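Local coordinates for isoflavone reductase (PDB 2GAS), which reduces 2'-hydroxyisoflavones to chiral isoflavanones with NADPH, giving the penultimate intermediate on the route to the alfalfa phytoalexin (-)-medicarpin, at residues E2-L6 and A201-P205. Numbering follows the deposited sequence.
Sequences ENKIL and AANDP
I5 and A202 make the buried half of this contact. The ethyl arm of the isoleucine runs out from the start of strand 5-8 and ends with CD1 against the A202 methyl, CD1 to CB 4.2 Å, a single methyl-to-methyl touch. Two torsions send it there: CG1 sits anti to the carbonyl carbon (chi1 -56°), and an extended chi2 carries CD1 onward to the last turn of helix 191-202.

The looser half is polar, where two partly exposed asparagines meet. The side chains of N3 and N203 run antiparallel alongside one another, and their amides are turned only 20° out of a common plane. ND2 of N3 gives a weak hydrogen bond to OD1 of N203, long at 3.4 Å but fairly straight, with an N-H...O angle of 165°. That oxygen has a stronger partner in ND2 of N27, whose amide also donates to the backbone O of N3, so N27 ties both sides of the contact together. A water adds a second bridge: it accepts from ND2 of N3 at 3.1 Å and donates to the backbone O of N203, also at 3.1 Å. The N3 amide nitrogen therefore reaches N203 twice, directly at the side chain and through water at the main chain.

In the fold, this is where the C-terminal end of helix 191-202 meets the beginning of the first strand of the NADP-binding Rossmann domain, a modest packing contact; the I5 side chain lies about 10 Å from that of P10 in the glycine-rich cofactor loop. Strand 5-8 is central in the five-stranded parallel sheet, between 29-33 and 79-82. N3 and A202 both touch I79 and I5 touches I81 on strand 79-82, while A202 also leans on F109 of edge strand 107-109.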
loop_
_atom_site.group_PDB
_atom_site.type_symbol
_atom_site.label_atom_id
_atom_site.label_comp_id
_atom_site.label_asym_id
_atom_site.label_seq_id
_atom_site.Cartn_x
_atom_site.Cartn_y
_atom_site.Cartn_z
ATOM N N GLU A 2 17.401 -12.215 -11.552
ATOM C CA GLU A 2 17.223 -13.661 -11.647
ATOM C C GLU A 2 15.984 -14.110 -10.873
ATOM O O GLU A 2 15.419 -15.171 -11.148
ATOM C CB GLU A 2 18.459 -14.389 -11.096
ATOM C CG GLU A 2 19.691 -14.336 -11.993
ATOM C CD GLU A 2 20.877 -15.099 -11.413
ATOM O OE1 GLU A 2 20.688 -16.250 -10.964
ATOM O OE2 GLU A 2 22.001 -14.553 -11.415
ATOM N N ASN A 3 15.561 -13.300 -9.908
ATOM C CA ASN A 3 14.400 -13.638 -9.091
ATOM C C ASN A 3 13.093 -13.668 -9.873
ATOM O O ASN A 3 12.726 -12.692 -10.530
ATOM C CB ASN A 3 14.244 -12.648 -7.930
ATOM C CG ASN A 3 15.413 -12.679 -6.972
ATOM O OD1 ASN A 3 15.707 -13.709 -6.366
ATOM N ND2 ASN A 3 16.086 -11.543 -6.826
ATOM N N LYS A 4 12.395 -14.798 -9.793
ATOM C CA LYS A 4 11.104 -14.954 -10.448
ATOM C C LYS A 4 10.091 -14.446 -9.430
ATOM O O LYS A 4 10.013 -14.965 -8.320
ATOM C CB LYS A 4 10.852 -16.426 -10.778
ATOM C CG LYS A 4 11.794 -16.964 -11.856
ATOM C CD LYS A 4 11.577 -18.449 -12.115
ATOM C CE LYS A 4 11.951 -19.285 -10.902
ATOM N NZ LYS A 4 11.838 -20.749 -11.176
ATOM N N ILE A 5 9.330 -13.425 -9.816
ATOM C CA ILE A 5 8.357 -12.798 -8.926
ATOM C C ILE A 5 6.897 -13.078 -9.292
ATOM O O ILE A 5 6.464 -12.815 -10.417
ATOM C CB ILE A 5 8.581 -11.259 -8.904
ATOM C CG1 ILE A 5 10.024 -10.955 -8.488
ATOM C CG2 ILE A 5 7.595 -10.582 -7.937
ATOM C CD1 ILE A 5 10.387 -9.483 -8.522
ATOM N N LEU A 6 6.147 -13.606 -8.325
ATOM C CA LEU A 6 4.733 -13.918 -8.508
ATOM C C LEU A 6 3.887 -12.889 -7.768
ATOM O O LEU A 6 4.083 -12.661 -6.571
ATOM C CB LEU A 6 4.416 -15.309 -7.949
ATOM C CG LEU A 6 2.933 -15.693 -7.913
ATOM C CD1 LEU A 6 2.365 -15.728 -9.329
ATOM C CD2 LEU A 6 2.778 -17.053 -7.240
ATOM N N ALA A 201 12.812 -3.415 -3.420
ATOM C CA ALA A 201 12.951 -4.149 -2.169
ATOM C C ALA A 201 13.031 -5.653 -2.438
ATOM O O ALA A 201 13.821 -6.361 -1.818
ATOM C CB ALA A 201 11.763 -3.834 -1.238
ATOM N N ALA A 202 12.220 -6.131 -3.378
ATOM C CA ALA A 202 12.204 -7.554 -3.703
ATOM C C ALA A 202 13.571 -8.038 -4.177
ATOM O O ALA A 202 14.011 -9.126 -3.812
ATOM C CB ALA A 202 11.155 -7.827 -4.771
ATOM N N ASN A 203 14.242 -7.212 -4.976
ATOM C CA ASN A 203 15.553 -7.548 -5.523
ATOM C C ASN A 203 16.727 -7.190 -4.614
ATOM O O ASN A 203 17.883 -7.442 -4.963
ATOM C CB ASN A 203 15.745 -6.862 -6.882
ATOM C CG ASN A 203 14.846 -7.435 -7.956
ATOM O OD1 ASN A 203 14.756 -8.652 -8.113
ATOM N ND2 ASN A 203 14.181 -6.563 -8.710
ATOM N N ASP A 204 16.429 -6.614 -3.455
ATOM C CA ASP A 204 17.456 -6.207 -2.500
ATOM C C ASP A 204 17.598 -7.215 -1.362
ATOM O O ASP A 204 16.727 -7.320 -0.503
ATOM C CB ASP A 204 17.104 -4.822 -1.943
ATOM C CG ASP A 204 18.075 -4.346 -0.874
ATOM O OD1 ASP A 204 19.171 -4.934 -0.739
ATOM O OD2 ASP A 204 17.746 -3.368 -0.174
ATOM N N PRO A 205 18.711 -7.961 -1.332
ATOM C CA PRO A 205 18.914 -8.950 -0.270
ATOM C C PRO A 205 18.872 -8.365 1.139
ATOM O O PRO A 205 18.588 -9.077 2.101
ATOM C CB PRO A 205 20.279 -9.549 -0.610
ATOM C CG PRO A 205 20.989 -8.409 -1.265
ATOM C CD PRO A 205 19.920 -7.830 -2.166
HETATM O O HOH W 1 18.150 -10.504 -4.744
#